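Local coordinates for putative C39-like peptidase (Bacillus anthracis, PDB 3ERV), which is of unknown function but, as a member of the C39-like peptidase family of clan CA, probably cleaves peptides with a catalytic cysteine, at residues 35-40 with 181-186; 53-58 with 114-119; 106-111 with 146-151; 190-195 with 207-212. All coordinates share one frame; numbering follows the deposited sequence.

Interaction 1. Residues 35-40 with 181-186; sequences SNVPFI and VLIGYD. With EDO (1,2-ethanediol), chain C.
Val37 sets the fork of its side chain over the CG2 methyl of Ile183, fastening a loop to one face of the main antiparallel sheet of this C39-like fold. It is a local example of an irregular loop settling on a strand through one branched side chain, with hydrogen bonds at its borders. Here Ile183 CG2 lies 3.8 Å from Val37 CG1 and equally 3.8 Å from Val37 CG2, so it nests between the two branches instead of abutting one. The two side chains lie at a slant to each other. On Ile183 the first torsion (chi1 70°) leaves CG2 anti to the carbonyl carbon, and this is the branch that meets the loop. Val181, two residues back along strand 177-185, gives a looser touch, its CG1 4.4 Å from Val37 CG1. All three residues are buried, and the joint between the segments is wholly apolar.

Ile183 also belongs to a classic beta bulge: together with Gly184 it faces Tyr191 on the adjacent strand 189-193. Its backbone is also hydrogen-bonded to Leu34, just before the loop, while the carbonyl oxygen of Val37 accepts a hydrogen bond from Arg193 NH2. Loop and sheet are thus joined by a backbone bond and an arginine side chain as well as by methyl groups. Beside the carbonyls of Ser35 and Val37 sits a 1,2-ethanediol, probably from the crystallisation liquor, whose O1 donates a hydrogen bond of 2.9 Å to the carbonyl oxygen of Ser35.

Interaction 2. Residues 53-58 with 114-119; sequences TSLAMM and QLAKKY
No flat group lies between Leu55 and Leu115, which meet methyl against branch; the ring that flanks their contact, Tyr119, has the carbonyl oxygen of Leu115 at its edge and in its plane. That ring belongs to the last turn of the segment 114-119. Its hydroxyl is hydrogen-bonded to Glu74 and to Lys70, both of helix 68-74, and Lys118 NZ adds a weak bond to it.

The contact itself is a small example of how two helices can be joined through one well-placed leucine. The side chain of Leu55 leaves its helix with CG anti to the backbone N (chi1 -176°), which carries both methyls out across the gap. There the two branches part company. CD2 goes to Leu115, resting 3.8 Å from Leu115 CG and 3.9 Å from Leu115 CD2, with the two leucines lying aslant. CD1 goes to the neighbouring residue, 3.9 Å from Ala116 CB. Because alanine carries nothing beyond CB, Leu55 approaches the backbone of helix 109-119 here, and the nearest pair of CA atoms, those of Leu55 and Ala116, stand 7.4 Å apart. The three residues are buried.

On another side of helix 50-61, Ser54 and Met57 touch Val181 of the main sheet, while Ala56 packs on Leu71. The helix is therefore wrapped by sheet and helices alike, an arrangement consistent with the central helix of papain-like clan CA peptidases, at whose start Cys50 would be the probable nucleophile.

Interaction 3. Residues 106-111 with 146-151; sequences GVYHGP and VIITNA
A chi1 of -55° points Ile148 CG2 away from the backbone nitrogen and swings CG1 beside it, and the two branches go to different residues of the loop 106-108. CG2 goes to the ring of Tyr108. A further bend in the longer branch (chi2 -65°) turns CD1 to the backbone of Val107, where it stops 3.9 Å from the carbonyl oxygen of Val107. The tyrosine makes its own approach: chi2 of -4° leaves the CA-CB bond lying nearly in the ring plane, and the CE1 corner comes to 4.3 Å from Ile148 CG2. The methyl meets the ring obliquely, as a light touch.

Here one isoleucine links a sheet strand to the residues leading into a helix. Strand 145-150 runs between strands 177-185 and 220-223 in the main antiparallel sheet, and Tyr108 occupies the N-cap position of helix 109-119. Ile148 also packs on Cys179 and on Glu51, so its side chain lies near, though not against, a Cys50-His178-Asp194 arrangement that resembles the catalytic triad of clan CA peptidases.

Polar groups at this buried spot find partners nearby. The far end of the Tyr108 ring is anchored, its OH being hydrogen-bonded to Tyr105 OH and to the carbonyl oxygen of Ser172. Glu51 OE2 accepts a bond from the backbone N of Val107.

Interaction 4. Residues 190-195 with 207-212; sequences VYIRDP and EKFEQA
Val190 lays its CG2 methyl on one face of the Phe209 ring, a CH-pi interaction. The carbon is 3.5 Å from the ring centroid and only 16° off the ring normal, slightly displaced toward the rim, with Phe209 CD1 the closest ring atom at 3.4 Å. The two side chains cross at nearly a right angle. The CG of Phe209 stands anti to the backbone N (chi1 -175°), which carries the ring toward the strand.

Plain apolar contact follows from the alternation of a strand. Two residues on from Val190, Ile192 points the same way and brings its CG2 to 3.9 Å from Phe209 CE1, at a slant to the ring. This is helix-on-sheet packing, with Phe209 meeting alternate residues of the strand. Helix 206-215 here lies on one face of the main antiparallel sheet, and Phe209 further touches Val204 of strand 203-205 and Ile147 of strand 145-150.

Polar interactions lie around this apolar patch. Glu210 OE2 forms a salt bridge with Arg206 NE and a hydrogen bond with Tyr136 OH. Just beyond the strand, Asp194 OD1 is hydrogen-bonded to His178 NE2, the geometry of a probable Cys-His-Asp triad with Cys50.

In the fold
All four contacts are buried, and no polar bond joins the paired segments, though interaction 3 sets a methyl against a backbone carbonyl. Interactions 1, 3 and 4 reach the same main sheet, through neighbouring strands in the case of 1 with 3 and of 1 with 4, whereas interaction 2 joins two helices. The centre of interaction 3 lies about 4 Å from the centre of the chain, and it shares helix 109-119 with interaction 2. Only interaction 4 uses an aromatic face squarely; interactions 1 and 2 are purely aliphatic. Interactions 2 and 4 lie on opposite sides of the chain's centre, yet touch where Pro195 meets Thr53 and Ser54, beside the presumed active site.

Interaction 1. Residues 35-40 with 181-186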
# COMPACT_ATOMS: atom_id res chain seq x y z
N SER A 35 -10.72 -14.31 3.02
CA SER A 35 -9.67 -15.26 2.72
C SER A 35 -9.59 -15.58 1.23
O SER A 35 -8.64 -16.21 0.79
CB SER A 35 -9.88 -16.52 3.57
OG SER A 35 -11.14 -17.11 3.29
N ASN A 36 -10.53 -15.08 0.43
CA ASN A 36 -10.45 -15.33 -1.03
C ASN A 36 -9.98 -14.17 -1.88
O ASN A 36 -10.06 -14.19 -3.14
CB ASN A 36 -11.73 -16.00 -1.59
CG ASN A 36 -11.81 -17.47 -1.20
OD1 ASN A 36 -10.84 -18.01 -0.61
ND2 ASN A 36 -12.91 -18.15 -1.56
N VAL A 37 -9.46 -13.16 -1.19
CA VAL A 37 -8.70 -12.10 -1.85
C VAL A 37 -7.55 -12.83 -2.57
O VAL A 37 -6.83 -13.60 -1.95
CB VAL A 37 -8.17 -11.04 -0.80
CG1 VAL A 37 -7.11 -10.08 -1.42
CG2 VAL A 37 -9.36 -10.29 -0.14
N PRO A 38 -7.39 -12.58 -3.88
CA PRO A 38 -6.34 -13.27 -4.66
C PRO A 38 -4.93 -13.00 -4.11
O PRO A 38 -4.69 -11.98 -3.50
CB PRO A 38 -6.49 -12.67 -6.08
CG PRO A 38 -7.82 -12.15 -6.16
CD PRO A 38 -8.29 -11.76 -4.72
N PHE A 39 -4.00 -13.93 -4.30
CA PHE A 39 -2.67 -13.79 -3.76
C PHE A 39 -1.72 -13.60 -4.94
O PHE A 39 -1.70 -14.42 -5.85
CB PHE A 39 -2.31 -15.02 -2.87
CG PHE A 39 -0.82 -15.21 -2.62
CD1 PHE A 39 -0.18 -14.57 -1.60
CD2 PHE A 39 -0.07 -16.08 -3.43
CE1 PHE A 39 1.21 -14.76 -1.39
CE2 PHE A 39 1.30 -16.28 -3.23
CZ PHE A 39 1.94 -15.61 -2.21
N ILE A 40 -0.96 -12.51 -4.90
CA ILE A 40 0.12 -12.21 -5.88
C ILE A 40 1.43 -11.81 -5.17
O ILE A 40 1.43 -11.17 -4.10
CB ILE A 40 -0.30 -11.07 -6.86
CG1 ILE A 40 -1.73 -11.31 -7.37
CG2 ILE A 40 0.69 -11.01 -8.07
CD1 ILE A 40 -2.35 -10.12 -8.15
N VAL A 181 -2.03 -5.73 1.68
CA VAL A 181 -3.48 -5.69 1.68
C VAL A 181 -3.96 -6.21 3.01
O VAL A 181 -3.62 -7.35 3.37
CB VAL A 181 -4.13 -6.57 0.53
CG1 VAL A 181 -5.66 -6.35 0.48
CG2 VAL A 181 -3.45 -6.29 -0.85
N LEU A 182 -4.75 -5.39 3.70
CA LEU A 182 -5.46 -5.79 4.91
C LEU A 182 -6.70 -6.60 4.55
O LEU A 182 -7.63 -6.10 3.89
CB LEU A 182 -5.87 -4.56 5.74
CG LEU A 182 -6.72 -4.83 7.01
CD1 LEU A 182 -5.94 -5.62 8.06
CD2 LEU A 182 -7.24 -3.53 7.61
N ILE A 183 -6.72 -7.85 4.95
CA ILE A 183 -7.80 -8.69 4.55
C ILE A 183 -8.57 -9.27 5.73
O ILE A 183 -9.53 -10.04 5.53
CB ILE A 183 -7.33 -9.85 3.65
CG1 ILE A 183 -6.50 -10.88 4.44
CG2 ILE A 183 -6.64 -9.32 2.31
CD1 ILE A 183 -6.35 -12.24 3.65
N GLY A 184 -8.18 -8.93 6.95
CA GLY A 184 -8.84 -9.53 8.10
C GLY A 184 -8.31 -9.07 9.45
O GLY A 184 -7.26 -8.42 9.52
N TYR A 185 -9.03 -9.40 10.52
CA TYR A 185 -8.60 -9.05 11.88
C TYR A 185 -9.27 -9.92 12.92
O TYR A 185 -10.39 -10.41 12.73
CB TYR A 185 -8.93 -7.58 12.17
CG TYR A 185 -10.40 -7.26 12.08
CD1 TYR A 185 -11.23 -7.27 13.22
CD2 TYR A 185 -10.99 -6.93 10.85
CE1 TYR A 185 -12.59 -6.97 13.13
CE2 TYR A 185 -12.33 -6.63 10.76
CZ TYR A 185 -13.14 -6.65 11.90
OH TYR A 185 -14.50 -6.36 11.77
N ASP A 186 -8.57 -10.14 14.03
CA ASP A 186 -9.23 -10.63 15.25
C ASP A 186 -8.77 -9.78 16.45
O ASP A 186 -8.19 -8.71 16.27
CB ASP A 186 -9.06 -12.16 15.47
CG ASP A 186 -7.62 -12.59 15.60
OD1 ASP A 186 -6.81 -11.80 16.11
OD2 ASP A 186 -7.28 -13.73 15.19
C1 EDO C . -6.59 -17.96 -1.24
O1 EDO C . -7.88 -18.46 -0.80
C2 EDO C . -6.75 -16.72 -2.14
O2 EDO C . -6.54 -17.02 -3.52

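Interaction 2. Residues 53-58 with 114-119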
# COMPACT_ATOMS: atom_id res chain seq x y z
N THR A 53 1.39 -4.19 -6.63
CA THR A 53 1.00 -5.60 -6.50
C THR A 53 -0.17 -5.76 -5.53
O THR A 53 -1.08 -6.55 -5.82
CB THR A 53 2.21 -6.51 -6.11
OG1 THR A 53 3.24 -6.37 -7.09
CG2 THR A 53 1.80 -7.97 -6.07
N SER A 54 -0.15 -5.04 -4.39
CA SER A 54 -1.29 -4.96 -3.45
C SER A 54 -2.55 -4.37 -4.11
O SER A 54 -3.69 -4.84 -3.91
CB SER A 54 -0.93 -4.10 -2.22
OG SER A 54 0.16 -4.66 -1.44
N LEU A 55 -2.32 -3.30 -4.86
CA LEU A 55 -3.37 -2.72 -5.63
C LEU A 55 -3.94 -3.73 -6.63
O LEU A 55 -5.15 -3.81 -6.75
CB LEU A 55 -2.91 -1.42 -6.34
CG LEU A 55 -4.10 -0.76 -7.08
CD1 LEU A 55 -5.21 -0.29 -6.09
CD2 LEU A 55 -3.61 0.42 -8.00
N ALA A 56 -3.10 -4.51 -7.30
CA ALA A 56 -3.59 -5.54 -8.21
C ALA A 56 -4.53 -6.57 -7.55
O ALA A 56 -5.66 -6.82 -8.02
CB ALA A 56 -2.41 -6.21 -8.99
N MET A 57 -4.12 -7.10 -6.41
CA MET A 57 -4.97 -8.00 -5.61
C MET A 57 -6.32 -7.37 -5.26
O MET A 57 -7.38 -8.04 -5.35
CB MET A 57 -4.24 -8.40 -4.29
CG MET A 57 -3.09 -9.45 -4.44
SD MET A 57 -2.27 -10.00 -2.86
CE MET A 57 -0.89 -8.85 -2.75
N MET A 58 -6.31 -6.11 -4.83
CA MET A 58 -7.54 -5.38 -4.48
C MET A 58 -8.44 -5.24 -5.68
O MET A 58 -9.66 -5.56 -5.60
CB MET A 58 -7.20 -3.97 -3.91
CG MET A 58 -8.38 -3.14 -3.20
SD MET A 58 -8.23 -1.31 -3.17
CE MET A 58 -8.71 -1.01 -4.89
N GLN A 114 -5.11 7.60 -7.54
CA GLN A 114 -5.43 7.95 -8.91
C GLN A 114 -5.43 6.72 -9.81
O GLN A 114 -6.25 6.60 -10.71
CB GLN A 114 -4.47 9.00 -9.47
CG GLN A 114 -4.68 10.36 -8.89
CD GLN A 114 -6.16 10.78 -8.91
OE1 GLN A 114 -6.73 11.12 -7.87
NE2 GLN A 114 -6.79 10.74 -10.10
N LEU A 115 -4.50 5.79 -9.56
CA LEU A 115 -4.42 4.63 -10.41
C LEU A 115 -5.65 3.78 -10.15
O LEU A 115 -6.21 3.21 -11.08
CB LEU A 115 -3.12 3.83 -10.17
CG LEU A 115 -2.84 2.57 -11.03
CD1 LEU A 115 -3.09 2.82 -12.53
CD2 LEU A 115 -1.41 2.09 -10.82
N ALA A 116 -6.04 3.67 -8.87
CA ALA A 116 -7.20 2.85 -8.52
C ALA A 116 -8.47 3.37 -9.23
O ALA A 116 -9.32 2.58 -9.68
CB ALA A 116 -7.44 2.83 -6.97
N LYS A 117 -8.59 4.70 -9.26
CA LYS A 117 -9.72 5.37 -9.92
C LYS A 117 -9.80 5.14 -11.43
O LYS A 117 -10.87 5.16 -11.99
CB LYS A 117 -9.63 6.88 -9.68
CG LYS A 117 -9.89 7.29 -8.29
CD LYS A 117 -10.88 8.46 -8.32
CE LYS A 117 -12.28 7.96 -8.10
NZ LYS A 117 -13.27 8.98 -8.60
N LYS A 118 -8.66 4.92 -12.09
CA LYS A 118 -8.66 4.59 -13.49
C LYS A 118 -9.56 3.37 -13.70
O LYS A 118 -10.32 3.27 -14.67
CB LYS A 118 -7.24 4.28 -13.99
CG LYS A 118 -7.16 4.11 -15.51
CD LYS A 118 -5.83 3.51 -16.02
CE LYS A 118 -5.91 3.16 -17.51
NZ LYS A 118 -6.22 1.70 -17.71
N TYR A 119 -9.47 2.43 -12.76
CA TYR A 119 -10.16 1.15 -12.92
C TYR A 119 -11.51 1.10 -12.19
O TYR A 119 -12.38 0.33 -12.57
CB TYR A 119 -9.26 0.02 -12.42
CG TYR A 119 -8.13 -0.23 -13.34
CD1 TYR A 119 -8.26 -1.13 -14.40
CD2 TYR A 119 -6.93 0.47 -13.20
CE1 TYR A 119 -7.23 -1.31 -15.26
CE2 TYR A 119 -5.90 0.27 -14.06
CZ TYR A 119 -6.05 -0.62 -15.07
OH TYR A 119 -5.01 -0.80 -15.92

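Interaction 3. Residues 106-111 with 146-151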
# COMPACT_ATOMS: atom_id res chain seq x y z
N GLY A 106 9.23 4.21 -3.69
CA GLY A 106 7.86 3.67 -3.63
C GLY A 106 6.94 4.81 -3.99
O GLY A 106 7.39 5.83 -4.54
N VAL A 107 5.67 4.67 -3.65
CA VAL A 107 4.67 5.65 -4.03
C VAL A 107 3.68 5.70 -2.88
O VAL A 107 3.44 4.69 -2.22
CB VAL A 107 3.96 5.27 -5.37
CG1 VAL A 107 3.23 3.93 -5.21
CG2 VAL A 107 2.97 6.36 -5.78
N TYR A 108 3.14 6.88 -2.61
CA TYR A 108 2.23 7.03 -1.48
C TYR A 108 0.77 7.01 -1.96
O TYR A 108 0.48 6.74 -3.11
CB TYR A 108 2.59 8.29 -0.67
CG TYR A 108 3.78 8.11 0.27
CD1 TYR A 108 4.40 6.86 0.40
CD2 TYR A 108 4.28 9.18 1.07
CE1 TYR A 108 5.47 6.65 1.26
CE2 TYR A 108 5.36 8.99 1.95
CZ TYR A 108 5.95 7.70 2.04
OH TYR A 108 7.03 7.42 2.89
N HIS A 109 -0.15 7.30 -1.05
CA HIS A 109 -1.55 7.08 -1.31
C HIS A 109 -2.15 7.93 -2.48
O HIS A 109 -3.02 7.46 -3.19
CB HIS A 109 -2.35 7.30 -0.01
CG HIS A 109 -2.47 8.74 0.38
ND1 HIS A 109 -3.55 9.51 0.02
CD2 HIS A 109 -1.63 9.55 1.06
CE1 HIS A 109 -3.38 10.75 0.48
NE2 HIS A 109 -2.22 10.79 1.12
N GLY A 110 -1.69 9.16 -2.68
CA GLY A 110 -2.34 10.01 -3.72
C GLY A 110 -2.32 9.40 -5.12
O GLY A 110 -3.37 9.10 -5.75
N PRO A 111 -1.12 9.22 -5.66
CA PRO A 111 -0.89 8.66 -7.00
C PRO A 111 -1.44 7.23 -7.03
O PRO A 111 -2.01 6.78 -8.02
CB PRO A 111 0.66 8.64 -7.11
CG PRO A 111 1.13 9.70 -6.06
CD PRO A 111 0.13 9.53 -4.95
N VAL A 146 -5.78 -1.57 0.84
CA VAL A 146 -4.37 -1.47 0.57
C VAL A 146 -3.76 -0.46 1.56
O VAL A 146 -4.27 0.67 1.70
CB VAL A 146 -4.13 -1.03 -0.87
CG1 VAL A 146 -2.60 -0.75 -1.12
CG2 VAL A 146 -4.72 -2.06 -1.84
N ILE A 147 -2.69 -0.85 2.25
CA ILE A 147 -2.12 0.05 3.25
C ILE A 147 -0.60 0.26 3.11
O ILE A 147 0.15 -0.66 2.78
CB ILE A 147 -2.50 -0.36 4.69
CG1 ILE A 147 -1.78 -1.64 5.07
CG2 ILE A 147 -4.05 -0.48 4.90
CD1 ILE A 147 -0.57 -1.39 5.93
N ILE A 148 -0.14 1.48 3.34
CA ILE A 148 1.30 1.70 3.36
C ILE A 148 1.76 1.59 4.84
O ILE A 148 1.15 2.18 5.71
CB ILE A 148 1.67 3.11 2.82
CG1 ILE A 148 1.09 3.35 1.42
CG2 ILE A 148 3.20 3.34 2.86
CD1 ILE A 148 1.63 2.47 0.38
N THR A 149 2.83 0.83 5.10
CA THR A 149 3.34 0.66 6.47
C THR A 149 4.83 0.47 6.36
O THR A 149 5.42 0.92 5.38
CB THR A 149 2.71 -0.54 7.20
OG1 THR A 149 3.20 -0.60 8.55
CG2 THR A 149 3.05 -1.88 6.51
N ASN A 150 5.46 -0.19 7.34
CA ASN A 150 6.87 -0.60 7.15
C ASN A 150 7.01 -2.11 7.28
O ASN A 150 6.16 -2.77 7.87
CB ASN A 150 7.81 0.13 8.12
CG ASN A 150 7.74 -0.46 9.53
OD1 ASN A 150 8.31 -1.51 9.81
ND2 ASN A 150 6.98 0.18 10.38
N ALA A 151 8.07 -2.67 6.71
CA ALA A 151 8.22 -4.12 6.60
C ALA A 151 8.15 -4.92 7.93
O ALA A 151 7.85 -6.13 7.91
CB ALA A 151 9.47 -4.46 5.84

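Interaction 4. Residues 190-195 with 207-212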
# COMPACT_ATOMS: atom_id res chain seq x y z
N VAL A 190 -3.97 -8.88 13.01
CA VAL A 190 -4.53 -8.58 11.69
C VAL A 190 -4.00 -9.62 10.73
O VAL A 190 -2.97 -10.27 11.00
CB VAL A 190 -4.22 -7.17 11.14
CG1 VAL A 190 -4.85 -6.09 12.02
CG2 VAL A 190 -2.74 -6.96 10.94
N TYR A 191 -4.72 -9.78 9.61
CA TYR A 191 -4.39 -10.76 8.59
C TYR A 191 -4.14 -10.01 7.27
O TYR A 191 -4.95 -9.16 6.86
CB TYR A 191 -5.54 -11.77 8.46
CG TYR A 191 -5.74 -12.54 9.75
CD1 TYR A 191 -5.10 -13.76 9.95
CD2 TYR A 191 -6.55 -12.04 10.77
CE1 TYR A 191 -5.26 -14.47 11.14
CE2 TYR A 191 -6.72 -12.74 11.97
CZ TYR A 191 -6.07 -13.95 12.14
OH TYR A 191 -6.23 -14.66 13.32
N ILE A 192 -3.02 -10.30 6.61
CA ILE A 192 -2.68 -9.55 5.42
C ILE A 192 -2.31 -10.43 4.23
O ILE A 192 -2.00 -11.63 4.40
CB ILE A 192 -1.52 -8.57 5.70
CG1 ILE A 192 -0.25 -9.37 6.04
CG2 ILE A 192 -1.89 -7.58 6.82
CD1 ILE A 192 0.94 -8.51 6.37
N ARG A 193 -2.34 -9.83 3.04
CA ARG A 193 -1.60 -10.33 1.86
C ARG A 193 -0.35 -9.46 1.70
O ARG A 193 -0.43 -8.24 1.51
CB ARG A 193 -2.46 -10.24 0.58
CG ARG A 193 -3.62 -11.21 0.55
CD ARG A 193 -3.27 -12.58 -0.02
NE ARG A 193 -4.54 -13.31 -0.11
CZ ARG A 193 -4.96 -14.21 0.76
NH1 ARG A 193 -4.18 -14.57 1.79
NH2 ARG A 193 -6.17 -14.77 0.58
N ASP A 194 0.81 -10.09 1.79
CA ASP A 194 2.08 -9.40 1.68
C ASP A 194 2.79 -9.84 0.39
O ASP A 194 3.23 -11.00 0.30
CB ASP A 194 2.92 -9.75 2.90
CG ASP A 194 4.21 -8.97 2.96
OD1 ASP A 194 4.79 -8.65 1.89
OD2 ASP A 194 4.61 -8.67 4.10
N PRO A 195 2.92 -8.91 -0.59
CA PRO A 195 3.48 -9.24 -1.91
C PRO A 195 4.94 -9.71 -1.87
O PRO A 195 5.44 -10.21 -2.87
CB PRO A 195 3.34 -7.93 -2.72
CG PRO A 195 3.16 -6.84 -1.70
CD PRO A 195 2.59 -7.47 -0.45
N GLU A 207 -1.79 -4.58 17.55
CA GLU A 207 -1.55 -3.25 18.09
C GLU A 207 -0.34 -2.59 17.45
O GLU A 207 -0.41 -1.42 17.07
CB GLU A 207 -1.44 -3.23 19.63
CG GLU A 207 -1.55 -1.81 20.18
CD GLU A 207 -1.37 -1.71 21.69
OE1 GLU A 207 -2.32 -2.06 22.44
OE2 GLU A 207 -0.29 -1.24 22.14
N LYS A 208 0.75 -3.32 17.36
CA LYS A 208 1.98 -2.84 16.74
C LYS A 208 1.75 -2.47 15.26
O LYS A 208 2.25 -1.45 14.75
CB LYS A 208 3.04 -3.94 16.81
CG LYS A 208 3.57 -4.24 18.23
CD LYS A 208 4.75 -3.36 18.53
CE LYS A 208 4.61 -2.62 19.89
NZ LYS A 208 3.83 -1.31 19.81
N PHE A 209 0.99 -3.33 14.58
CA PHE A 209 0.52 -3.09 13.22
C PHE A 209 -0.15 -1.74 13.07
O PHE A 209 0.18 -0.96 12.17
CB PHE A 209 -0.46 -4.19 12.78
CG PHE A 209 -0.88 -4.07 11.33
CD1 PHE A 209 -0.20 -4.75 10.34
CD2 PHE A 209 -1.93 -3.24 10.97
CE1 PHE A 209 -0.58 -4.62 9.01
CE2 PHE A 209 -2.33 -3.11 9.66
CZ PHE A 209 -1.65 -3.81 8.68
N GLU A 210 -1.09 -1.46 13.96
CA GLU A 210 -1.85 -0.23 13.84
C GLU A 210 -0.97 0.98 14.05
O GLU A 210 -1.17 2.04 13.42
CB GLU A 210 -2.99 -0.22 14.85
CG GLU A 210 -3.93 -1.41 14.76
CD GLU A 210 -4.98 -1.38 15.87
OE1 GLU A 210 -4.78 -0.62 16.84
OE2 GLU A 210 -6.00 -2.11 15.79
N GLN A 211 -0.00 0.84 14.95
CA GLN A 211 0.88 1.96 15.33
C GLN A 211 1.87 2.26 14.21
O GLN A 211 2.14 3.44 13.89
CB GLN A 211 1.63 1.63 16.62
CG GLN A 211 0.76 1.68 17.86
CD GLN A 211 1.47 1.14 19.09
OE1 GLN A 211 2.38 0.30 18.99
NE2 GLN A 211 1.05 1.62 20.27
N ALA A 212 2.41 1.20 13.62
CA ALA A 212 3.24 1.30 12.42
C ALA A 212 2.49 2.02 11.27
O ALA A 212 3.04 2.92 10.62
CB ALA A 212 3.72 -0.08 11.98